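PDB 6MT7: long form salivary protein D7L from Phlebotomus duboscqi, which binds and sequesters host cysteinyl leukotrienes and a stable thromboxane A2 analogue, countering the vertebrate response to sand fly feeding and inhibiting collagen-induced platelet aggregation. Local coordinates for residues A[13-27]-A[39-53]. Residues are numbered along the deposited sequence; the frame is centred on the assembly and turned at random.
Sequences WAFRTCQRQSEGAKS and DEDTHCYVKCVWLHL. With TRT (fragment of triton X-100), chain C.
Cys18 carries SG anti to its carbonyl carbon (chi1 -69°), whereas Cys48 turns SG anti to its backbone N (chi1 178°); the two sulfurs thereby meet between the helices and close a disulfide, SG to SG 2.1 Å. Cys18 is also a knob in the hole formed by Tyr45, Cys48, Val49 and His52, its SG lying over one face of the His52 imidazole, 4.0 Å from the ring centroid. His52 packs in return among Ala14, Thr17, Cys18 and Gln21. Its rotation is fixed by ND1, which donates to Cys48 O at 2.8 Å, and by a water at the ring edge that joins NE2 to Gln21 NE2. Trp13 CH2 reaches the imidazole edge at CD2. This disulfide-pinned, roughly antiparallel pair, whose axes approach to 8.6 Å, belongs to the mainly helical, disulfide-braced fold of the PBP/GOBP odorant-binding family, and one flank of it lines the lipid pocket. There Gln19, extended beyond CG, lies alongside Tyr45 and sends NE2 to Tyr45 OH at 3.1 Å, in the amide plane and nearly straight (169°). Tyr45 OH donates to O15 of the Triton fragment, while Gln19 NE2 also donates to ligand O21; Arg16 NH1 holds the Gln19 amide through OE1. Tyr45, stacked on Trp31, probably also binds thromboxane A2. Phe15 CE1 and Val49 CG1, 3.8 Å apart, form an apolar wall against the ligand's aromatic ring and branched tail. Beyond the first helix, Ser27 OG donates to the syn lone pair of Asp39 OD2 at 2.6 Å, while OD1 caps helix 40-52 through Thr42 N and accepts from Thr42 OG1 above the carboxylate plane.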
ATOM      1  N   TRP A  13       5.072  -0.711  -2.048  1.00  6.16           N
ATOM      2  CA  TRP A  13       4.650   0.242  -1.026  1.00  7.68           C
ATOM      3  C   TRP A  13       3.868  -0.447   0.084  1.00  6.46           C
ATOM      4  O   TRP A  13       4.066  -0.147   1.268  1.00  5.99           O
ATOM      5  CB  TRP A  13       3.814   1.374  -1.636  1.00  6.74           C
ATOM      6  CG  TRP A  13       3.308   2.307  -0.581  1.00  6.04           C
ATOM      7  CD1 TRP A  13       3.993   3.328   0.014  1.00  6.12           C
ATOM      8  CD2 TRP A  13       2.014   2.276   0.041  1.00  5.98           C
ATOM      9  NE1 TRP A  13       3.205   3.937   0.968  1.00  8.89           N
ATOM     10  CE2 TRP A  13       1.986   3.309   1.001  1.00  7.22           C
ATOM     11  CE3 TRP A  13       0.880   1.471  -0.123  1.00  7.13           C
ATOM     12  CZ2 TRP A  13       0.872   3.560   1.788  1.00 10.16           C
ATOM     13  CZ3 TRP A  13      -0.230   1.729   0.656  1.00  5.99           C
ATOM     14  CH2 TRP A  13      -0.222   2.764   1.604  1.00  6.62           C
ATOM     15  N   ALA A  14       2.991  -1.390  -0.272  1.00  5.96           N
ATOM     16  CA  ALA A  14       2.208  -2.094   0.744  1.00  7.13           C
ATOM     17  C   ALA A  14       3.107  -2.902   1.678  1.00  5.91           C
ATOM     18  O   ALA A  14       2.968  -2.826   2.908  1.00  5.86           O
ATOM     19  CB  ALA A  14       1.168  -3.000   0.074  1.00  7.26           C
ATOM     20  N   PHE A  15       4.037  -3.687   1.118  1.00  6.01           N
ATOM     21  CA  PHE A  15       4.950  -4.454   1.968  1.00  6.07           C
ATOM     22  C   PHE A  15       5.759  -3.534   2.874  1.00  9.30           C
ATOM     23  O   PHE A  15       5.857  -3.748   4.089  1.00  6.50           O
ATOM     24  CB  PHE A  15       5.912  -5.286   1.119  1.00  6.25           C
ATOM     25  CG  PHE A  15       5.260  -6.388   0.346  1.00  6.30           C
ATOM     26  CD1 PHE A  15       4.543  -7.393   0.989  1.00  9.94           C
ATOM     27  CD2 PHE A  15       5.402  -6.439  -1.032  1.00 11.69           C
ATOM     28  CE1 PHE A  15       3.961  -8.425   0.256  1.00 10.48           C
ATOM     29  CE2 PHE A  15       4.826  -7.463  -1.766  1.00  8.22           C
ATOM     30  CZ  PHE A  15       4.104  -8.449  -1.130  1.00 10.33           C
ATOM     31  N   ARG A  16       6.364  -2.507   2.294  1.00  7.54           N
ATOM     32  CA  ARG A  16       7.294  -1.686   3.060  1.00  6.46           C
ATOM     33  C   ARG A  16       6.572  -0.874   4.125  1.00  6.13           C
ATOM     34  O   ARG A  16       7.049  -0.766   5.263  1.00  6.16           O
ATOM     35  CB  ARG A  16       8.070  -0.775   2.113  1.00  6.35           C
ATOM     36  CG  ARG A  16       8.984  -1.535   1.138  1.00  6.50           C
ATOM     37  CD  ARG A  16      10.262  -2.041   1.831  1.00 12.74           C
ATOM     38  NE  ARG A  16      11.045  -0.937   2.385  1.00 11.28           N
ATOM     39  CZ  ARG A  16      11.483  -0.891   3.642  1.00 23.26           C
ATOM     40  NH1 ARG A  16      11.221  -1.892   4.474  1.00 29.06           N
ATOM     41  NH2 ARG A  16      12.184   0.156   4.072  1.00 18.00           N
ATOM     42  N   THR A  17       5.416  -0.306   3.784  1.00  6.04           N
ATOM     43  CA  THR A  17       4.664   0.470   4.767  1.00  5.99           C
ATOM     44  C   THR A  17       4.261  -0.398   5.950  1.00  6.56           C
ATOM     45  O   THR A  17       4.404   0.011   7.114  1.00  5.93           O
ATOM     46  CB  THR A  17       3.442   1.094   4.092  1.00  5.95           C
ATOM     47  OG1 THR A  17       3.897   2.033   3.112  1.00  7.18           O
ATOM     48  CG2 THR A  17       2.523   1.803   5.100  1.00  5.95           C
ATOM     49  N   CYS A  18       3.778  -1.609   5.674  1.00  6.23           N
ATOM     50  CA  CYS A  18       3.384  -2.497   6.760  1.00  5.77           C
ATOM     51  C   CYS A  18       4.578  -2.960   7.588  1.00  6.46           C
ATOM     52  O   CYS A  18       4.441  -3.159   8.802  1.00  6.97           O
ATOM     53  CB  CYS A  18       2.613  -3.681   6.181  1.00  5.73           C
ATOM     54  SG  CYS A  18       1.027  -3.079   5.555  1.00  6.17           S
ATOM     55  N   GLN A  19       5.740  -3.159   6.954  1.00  5.94           N
ATOM     56  CA  GLN A  19       6.948  -3.492   7.706  1.00  6.05           C
ATOM     57  C   GLN A  19       7.353  -2.352   8.623  1.00  6.09           C
ATOM     58  O   GLN A  19       7.804  -2.581   9.755  1.00 11.49           O
ATOM     59  CB  GLN A  19       8.085  -3.816   6.749  1.00  6.22           C
ATOM     60  CG  GLN A  19       7.964  -5.184   6.119  1.00  7.46           C
ATOM     61  CD  GLN A  19       8.860  -5.320   4.909  1.00 16.83           C
ATOM     62  OE1 GLN A  19       9.831  -4.570   4.748  1.00 16.15           O
ATOM     63  NE2 GLN A  19       8.533  -6.266   4.039  1.00 16.08           N
ATOM     64  N   ARG A  20       7.209  -1.112   8.153  1.00  7.74           N
ATOM     65  CA  ARG A  20       7.541   0.010   9.025  1.00 12.92           C
ATOM     66  C   ARG A  20       6.566   0.115  10.187  1.00 12.07           C
ATOM     67  O   ARG A  20       6.961   0.483  11.299  1.00 14.77           O
ATOM     68  CB  ARG A  20       7.572   1.305   8.219  1.00 11.53           C
ATOM     69  CG  ARG A  20       8.798   1.397   7.315  1.00 11.77           C
ATOM     70  CD  ARG A  20       9.107   2.821   6.978  1.00 10.68           C
ATOM     71  NE  ARG A  20      10.202   2.952   6.024  1.00 13.42           N
ATOM     72  CZ  ARG A  20      11.477   3.102   6.365  1.00 10.96           C
ATOM     73  NH1 ARG A  20      11.817   3.127   7.650  1.00 11.26           N
ATOM     74  NH2 ARG A  20      12.400   3.248   5.421  1.00 11.04           N
ATOM     75  N   GLN A  21       5.299  -0.215   9.963  1.00  6.77           N
ATOM     76  CA  GLN A  21       4.335  -0.147  11.048  1.00  6.57           C
ATOM     77  C   GLN A  21       4.527  -1.253  12.079  1.00 12.81           C
ATOM     78  O   GLN A  21       3.958  -1.156  13.170  1.00 12.22           O
ATOM     79  CB  GLN A  21       2.918  -0.150  10.466  1.00  7.22           C
ATOM     80  CG  GLN A  21       2.706   1.121   9.628  1.00 10.43           C
ATOM     81  CD  GLN A  21       1.311   1.303   9.058  1.00 12.37           C
ATOM     82  OE1 GLN A  21       0.425   0.447   9.210  1.00 15.16           O
ATOM     83  NE2 GLN A  21       1.111   2.435   8.384  1.00  9.32           N
ATOM     84  N   SER A  22       5.333  -2.273  11.785  1.00  9.86           N
ATOM     85  CA  SER A  22       5.654  -3.337  12.736  1.00  8.33           C
ATOM     86  C   SER A  22       7.161  -3.531  12.846  1.00  8.06           C
ATOM     87  O   SER A  22       7.648  -4.657  12.960  1.00 10.84           O
ATOM     88  CB  SER A  22       4.993  -4.660  12.343  1.00 10.14           C
ATOM     89  OG  SER A  22       3.573  -4.549  12.284  1.00 13.13           O
ATOM     90  N   GLU A  23       7.924  -2.442  12.836  1.00 10.02           N
ATOM     91  CA  GLU A  23       9.371  -2.574  12.663  1.00 10.15           C
ATOM     92  C   GLU A  23      10.071  -3.187  13.872  1.00 14.47           C
ATOM     93  O   GLU A  23      11.212  -3.645  13.735  1.00 13.75           O
ATOM     94  CB  GLU A  23       9.985  -1.212  12.354  1.00 15.40           C
ATOM     95  CG  GLU A  23       9.791  -0.182  13.459  1.00 20.20           C
ATOM     96  CD  GLU A  23      10.307   1.178  13.060  1.00 22.30           C
ATOM     97  OE1 GLU A  23      10.958   1.258  11.995  1.00 17.59           O
ATOM     98  OE2 GLU A  23      10.055   2.165  13.794  1.00 17.57           O
ATOM     99  N   GLY A  24       9.431  -3.198  15.040  1.00 10.26           N
ATOM    100  CA  GLY A  24       9.974  -3.834  16.226  1.00  9.88           C
ATOM    101  C   GLY A  24       9.620  -5.296  16.388  1.00 10.14           C
ATOM    102  O   GLY A  24       9.908  -5.890  17.435  1.00  8.40           O
ATOM    103  N   ALA A  25       9.007  -5.906  15.374  1.00  6.09           N
ATOM    104  CA  ALA A  25       8.542  -7.280  15.482  1.00  7.99           C
ATOM    105  C   ALA A  25       9.694  -8.273  15.510  1.00  8.42           C
ATOM    106  O   ALA A  25      10.665  -8.148  14.757  1.00  7.57           O
ATOM    107  CB  ALA A  25       7.622  -7.617  14.311  1.00  9.45           C
ATOM    108  N   LYS A  26       9.539  -9.305  16.350  1.00  6.14           N
ATOM    109  CA  LYS A  26      10.529 -10.375  16.437  1.00 10.35           C
ATOM    110  C   LYS A  26      10.757 -11.058  15.089  1.00  8.20           C
ATOM    111  O   LYS A  26      11.881 -11.474  14.770  1.00  8.22           O
ATOM    112  CB  LYS A  26      10.066 -11.399  17.472  1.00 12.83           C
ATOM    113  CG  LYS A  26      11.140 -12.361  17.905  1.00 25.98           C
ATOM    114  CD  LYS A  26      11.967 -11.734  18.995  1.00 34.02           C
ATOM    115  CE  LYS A  26      12.757 -12.773  19.748  1.00 32.43           C
ATOM    116  NZ  LYS A  26      13.824 -12.106  20.519  1.00 24.61           N
ATOM    117  N   SER A  27       9.704 -11.193  14.288  1.00  7.96           N
ATOM    118  CA  SER A  27       9.770 -11.977  13.064  1.00  6.48           C
ATOM    119  C   SER A  27      10.051 -11.145  11.822  1.00  6.75           C
ATOM    120  O   SER A  27       9.978 -11.687  10.711  1.00  6.66           O
ATOM    121  CB  SER A  27       8.476 -12.776  12.880  1.00  7.10           C
ATOM    122  OG  SER A  27       8.362 -13.776  13.879  1.00  6.95           O
ATOM    123  N   ASP A  39       2.797 -15.780  14.923  1.00  8.17           N
ATOM    124  CA  ASP A  39       2.833 -14.906  16.091  1.00  6.90           C
ATOM    125  C   ASP A  39       2.008 -13.656  15.822  1.00  9.10           C
ATOM    126  O   ASP A  39       1.677 -13.338  14.682  1.00  6.06           O
ATOM    127  CB  ASP A  39       4.274 -14.544  16.539  1.00  5.67           C
ATOM    128  CG  ASP A  39       5.138 -13.936  15.433  1.00 11.93           C
ATOM    129  OD1 ASP A  39       4.708 -12.965  14.766  1.00  8.96           O
ATOM    130  OD2 ASP A  39       6.289 -14.398  15.278  1.00 12.09           O
ATOM    131  N   GLU A  40       1.642 -12.972  16.910  1.00  9.74           N
ATOM    132  CA  GLU A  40       0.677 -11.877  16.823  1.00  6.77           C
ATOM    133  C   GLU A  40       1.145 -10.770  15.889  1.00  6.32           C
ATOM    134  O   GLU A  40       0.352 -10.248  15.098  1.00  7.34           O
ATOM    135  CB  GLU A  40       0.402 -11.313  18.222  1.00  6.61           C
ATOM    136  CG  GLU A  40      -0.613 -10.166  18.235  1.00  7.79           C
ATOM    137  CD  GLU A  40      -0.976  -9.768  19.659  1.00 14.61           C
ATOM    138  OE1 GLU A  40      -0.958 -10.659  20.530  1.00 16.05           O
ATOM    139  OE2 GLU A  40      -1.257  -8.585  19.904  1.00 16.01           O
ATOM    140  N   ASP A  41       2.420 -10.372  15.969  1.00  6.83           N
ATOM    141  CA  ASP A  41       2.872  -9.285  15.103  1.00  7.63           C
ATOM    142  C   ASP A  41       2.807  -9.691  13.634  1.00  5.49           C
ATOM    143  O   ASP A  41       2.455  -8.871  12.773  1.00  5.82           O
ATOM    144  CB  ASP A  41       4.279  -8.837  15.497  1.00  7.42           C
ATOM    145  CG  ASP A  41       4.272  -7.937  16.728  1.00 15.18           C
ATOM    146  OD1 ASP A  41       3.171  -7.507  17.133  1.00 22.34           O
ATOM    147  OD2 ASP A  41       5.350  -7.661  17.276  1.00 17.16           O
ATOM    148  N   THR A  42       3.110 -10.956  13.331  1.00  5.86           N
ATOM    149  CA  THR A  42       2.975 -11.427  11.951  1.00  6.27           C
ATOM    150  C   THR A  42       1.512 -11.459  11.519  1.00  5.62           C
ATOM    151  O   THR A  42       1.188 -11.121  10.372  1.00  6.36           O
ATOM    152  CB  THR A  42       3.593 -12.818  11.786  1.00  5.84           C
ATOM    153  OG1 THR A  42       4.970 -12.789  12.161  1.00  5.94           O
ATOM    154  CG2 THR A  42       3.513 -13.273  10.330  1.00  5.99           C
ATOM    155  N   HIS A  43       0.609 -11.871  12.414  1.00  5.55           N
ATOM    156  CA  HIS A  43      -0.813 -11.812  12.084  1.00  5.53           C
ATOM    157  C   HIS A  43      -1.199 -10.411  11.636  1.00  5.48           C
ATOM    158  O   HIS A  43      -1.863 -10.238  10.614  1.00  5.75           O
ATOM    159  CB  HIS A  43      -1.688 -12.213  13.274  1.00  5.46           C
ATOM    160  CG  HIS A  43      -1.391 -13.572  13.832  1.00 12.34           C
ATOM    161  ND1 HIS A  43      -1.831 -13.970  15.078  1.00  9.56           N
ATOM    162  CD2 HIS A  43      -0.705 -14.622  13.322  1.00  8.89           C
ATOM    163  CE1 HIS A  43      -1.428 -15.206  15.311  1.00  9.28           C
ATOM    164  NE2 HIS A  43      -0.739 -15.624  14.263  1.00  5.64           N
ATOM    165  N   CYS A  44      -0.806  -9.393  12.407  1.00  5.46           N
ATOM    166  CA  CYS A  44      -1.253  -8.049  12.071  1.00  9.51           C
ATOM    167  C   CYS A  44      -0.489  -7.473  10.893  1.00  5.69           C
ATOM    168  O   CYS A  44      -1.048  -6.672  10.133  1.00  6.25           O
ATOM    169  CB  CYS A  44      -1.153  -7.136  13.294  1.00 10.99           C
ATOM    170  SG  CYS A  44      -2.472  -7.538  14.492  1.00 12.48           S
ATOM    171  N   TYR A  45       0.757  -7.903  10.692  1.00  5.50           N
ATOM    172  CA  TYR A  45       1.475  -7.542   9.473  1.00  5.58           C
ATOM    173  C   TYR A  45       0.753  -8.070   8.232  1.00  9.47           C
ATOM    174  O   TYR A  45       0.618  -7.359   7.221  1.00  5.66           O
ATOM    175  CB  TYR A  45       2.906  -8.086   9.554  1.00  5.66           C
ATOM    176  CG  TYR A  45       3.690  -7.990   8.267  1.00  5.78           C
ATOM    177  CD1 TYR A  45       4.023  -6.754   7.731  1.00  5.79           C
ATOM    178  CD2 TYR A  45       4.110  -9.139   7.605  1.00  5.91           C
ATOM    179  CE1 TYR A  45       4.751  -6.654   6.544  1.00  7.12           C
ATOM    180  CE2 TYR A  45       4.834  -9.052   6.415  1.00  7.45           C
ATOM    181  CZ  TYR A  45       5.153  -7.813   5.898  1.00  7.32           C
ATOM    182  OH  TYR A  45       5.868  -7.739   4.723  1.00  7.79           O
ATOM    183  N   VAL A  46       0.258  -9.311   8.305  1.00  5.66           N
ATOM    184  CA  VAL A  46      -0.431  -9.924   7.171  1.00  5.76           C
ATOM    185  C   VAL A  46      -1.738  -9.189   6.879  1.00  6.24           C
ATOM    186  O   VAL A  46      -2.045  -8.863   5.726  1.00  5.78           O
ATOM    187  CB  VAL A  46      -0.653 -11.426   7.447  1.00  6.46           C
ATOM    188  CG1 VAL A  46      -1.722 -12.008   6.504  1.00  5.96           C
ATOM    189  CG2 VAL A  46       0.691 -12.189   7.306  1.00  5.96           C
ATOM    190  N   LYS A  47      -2.523  -8.898   7.921  1.00  5.83           N
ATOM    191  CA  LYS A  47      -3.732  -8.104   7.716  1.00  6.19           C
ATOM    192  C   LYS A  47      -3.407  -6.754   7.087  1.00  5.65           C
ATOM    193  O   LYS A  47      -4.092  -6.309   6.157  1.00  5.72           O
ATOM    194  CB  LYS A  47      -4.459  -7.884   9.038  1.00  5.62           C
ATOM    195  CG  LYS A  47      -5.704  -7.052   8.865  1.00  5.69           C
ATOM    196  CD  LYS A  47      -6.468  -6.869  10.174  1.00 13.37           C
ATOM    197  CE  LYS A  47      -7.738  -6.050   9.954  1.00 18.71           C
ATOM    198  NZ  LYS A  47      -8.377  -5.669  11.260  1.00 21.95           N
ATOM    199  N   CYS A  48      -2.366  -6.088   7.593  1.00  5.60           N
ATOM    200  CA  CYS A  48      -1.963  -4.789   7.062  1.00  5.61           C
ATOM    201  C   CYS A  48      -1.666  -4.872   5.573  1.00  5.66           C
ATOM    202  O   CYS A  48      -2.072  -3.990   4.804  1.00  5.70           O
ATOM    203  CB  CYS A  48      -0.732  -4.278   7.822  1.00  7.43           C
ATOM    204  SG  CYS A  48      -0.018  -2.665   7.286  1.00  8.20           S
ATOM    205  N   VAL A  49      -0.946  -5.915   5.146  1.00  5.70           N
ATOM    206  CA  VAL A  49      -0.562  -6.000   3.739  1.00  5.77           C
ATOM    207  C   VAL A  49      -1.787  -6.250   2.863  1.00  5.83           C
ATOM    208  O   VAL A  49      -1.949  -5.614   1.814  1.00  6.94           O
ATOM    209  CB  VAL A  49       0.517  -7.076   3.522  1.00  5.85           C
ATOM    210  CG1 VAL A  49       0.787  -7.262   2.032  1.00  5.96           C
ATOM    211  CG2 VAL A  49       1.816  -6.690   4.236  1.00  5.84           C
ATOM    212  N   TRP A  50      -2.670  -7.166   3.274  1.00  6.33           N
ATOM    213  CA  TRP A  50      -3.911  -7.359   2.516  1.00  6.92           C
ATOM    214  C   TRP A  50      -4.653  -6.040   2.367  1.00  7.87           C
ATOM    215  O   TRP A  50      -5.124  -5.695   1.274  1.00  6.01           O
ATOM    216  CB  TRP A  50      -4.827  -8.371   3.203  1.00  6.00           C
ATOM    217  CG  TRP A  50      -4.496  -9.818   3.048  1.00  6.10           C
ATOM    218  CD1 TRP A  50      -4.229 -10.699   4.059  1.00  9.15           C
ATOM    219  CD2 TRP A  50      -4.458 -10.581   1.832  1.00  9.39           C
ATOM    220  NE1 TRP A  50      -4.008 -11.954   3.549  1.00  8.44           N
ATOM    221  CE2 TRP A  50      -4.146 -11.911   2.185  1.00  9.00           C
ATOM    222  CE3 TRP A  50      -4.655 -10.270   0.481  1.00 11.96           C
ATOM    223  CZ2 TRP A  50      -4.016 -12.931   1.233  1.00 12.38           C
ATOM    224  CZ3 TRP A  50      -4.520 -11.285  -0.463  1.00  7.87           C
ATOM    225  CH2 TRP A  50      -4.208 -12.598  -0.077  1.00  9.62           C
ATOM    226  N   LEU A  51      -4.744  -5.275   3.458  1.00  5.86           N
ATOM    227  CA  LEU A  51      -5.442  -3.993   3.428  1.00  5.90           C
ATOM    228  C   LEU A  51      -4.732  -3.005   2.509  1.00  5.89           C
ATOM    229  O   LEU A  51      -5.367  -2.337   1.682  1.00  6.48           O
ATOM    230  CB  LEU A  51      -5.539  -3.427   4.849  1.00  7.18           C
ATOM    231  CG  LEU A  51      -6.073  -2.000   5.031  1.00  9.12           C
ATOM    232  CD1 LEU A  51      -7.534  -1.919   4.650  1.00 11.43           C
ATOM    233  CD2 LEU A  51      -5.860  -1.533   6.484  1.00 11.68           C
ATOM    234  N   HIS A  52      -3.410  -2.892   2.646  1.00  5.82           N
ATOM    235  CA  HIS A  52      -2.678  -1.877   1.901  1.00  5.83           C
ATOM    236  C   HIS A  52      -2.493  -2.236   0.432  1.00  6.22           C
ATOM    237  O   HIS A  52      -2.157  -1.351  -0.370  1.00  5.89           O
ATOM    238  CB  HIS A  52      -1.330  -1.613   2.578  1.00  6.85           C
ATOM    239  CG  HIS A  52      -1.453  -0.764   3.806  1.00  5.78           C
ATOM    240  ND1 HIS A  52      -2.093  -1.200   4.944  1.00  7.34           N
ATOM    241  CD2 HIS A  52      -1.063   0.512   4.056  1.00  7.00           C
ATOM    242  CE1 HIS A  52      -2.080  -0.238   5.851  1.00  7.87           C
ATOM    243  NE2 HIS A  52      -1.453   0.808   5.339  1.00  8.79           N
ATOM    244  N   LEU A  53      -2.707  -3.505   0.062  1.00  6.00           N
ATOM    245  CA  LEU A  53      -2.783  -3.894  -1.340  1.00  8.74           C
ATOM    246  C   LEU A  53      -4.129  -3.572  -1.972  1.00  8.99           C
ATOM    247  O   LEU A  53      -4.268  -3.715  -3.193  1.00  8.68           O
ATOM    248  CB  LEU A  53      -2.522  -5.394  -1.492  1.00  6.43           C
ATOM    249  CG  LEU A  53      -1.082  -5.875  -1.280  1.00  6.88           C
ATOM    250  CD1 LEU A  53      -1.031  -7.390  -1.166  1.00  9.09           C
ATOM    251  CD2 LEU A  53      -0.193  -5.391  -2.418  1.00  6.74           C
TER
HETATM  252  C25 TRT C 301      14.282  -4.396   2.385  1.00 34.71           C
HETATM  253  O24 TRT C 301      13.165  -4.752   1.576  1.00 38.21           O
HETATM  254  C23 TRT C 301      12.475  -5.913   2.038  1.00 32.88           C
HETATM  255  C22 TRT C 301      11.128  -5.947   1.328  1.00 36.26           C
HETATM  256  O21 TRT C 301      10.422  -7.169   1.553  1.00 26.62           O
HETATM  257  C20 TRT C 301       9.219  -7.135   0.792  1.00 23.53           C
HETATM  258  C19 TRT C 301       8.535  -8.487   0.864  1.00 12.66           C
HETATM  259  O18 TRT C 301       7.704  -8.527   2.021  1.00 15.22           O
HETATM  260  C17 TRT C 301       7.917  -9.738   2.718  1.00 11.02           C
HETATM  261  C16 TRT C 301       6.744 -10.676   2.522  1.00 13.94           C
HETATM  262  O15 TRT C 301       5.665 -10.335   3.399  1.00 14.09           O
HETATM  263  C12 TRT C 301       4.389 -10.776   3.097  1.00  7.83           C
HETATM  264  C13 TRT C 301       4.203 -11.922   2.332  1.00  7.15           C
HETATM  265  C14 TRT C 301       2.912 -12.369   2.025  1.00  6.58           C
HETATM  266  C11 TRT C 301       3.281 -10.074   3.554  1.00  8.46           C
HETATM  267  C10 TRT C 301       1.997 -10.518   3.253  1.00  7.60           C
HETATM  268  C9  TRT C 301       1.799 -11.661   2.488  1.00  6.38           C
HETATM  269  C6  TRT C 301       0.398 -12.101   2.176  1.00  9.42           C
HETATM  270  C8  TRT C 301       0.094 -13.258   3.120  1.00 11.88           C
HETATM  271  C7  TRT C 301      -0.577 -10.975   2.503  1.00  8.70           C
HETATM  272  C5  TRT C 301       0.296 -12.617   0.723  1.00 11.03           C
HETATM  273  C1  TRT C 301       0.330 -11.687  -0.512  1.00 17.49           C
HETATM  274  C2  TRT C 301       1.352 -10.558  -0.467  1.00 22.53           C
HETATM  275  C4  TRT C 301       0.669 -12.558  -1.715  1.00 20.06           C
HETATM  276  C3  TRT C 301      -1.022 -11.066  -0.836  1.00 19.11           C
HETATM  277  O   HOH W   1      -0.792   3.201   6.536  1.00  8.74           O
HETATM  278  O   HOH W   2       2.396  -6.322  13.530  1.00 19.04           O
HETATM  279  O   HOH W   3       6.808  -9.653  17.708  1.00 18.27           O
HETATM  280  O   HOH W   4       6.900 -11.035  15.253  1.00 11.02           O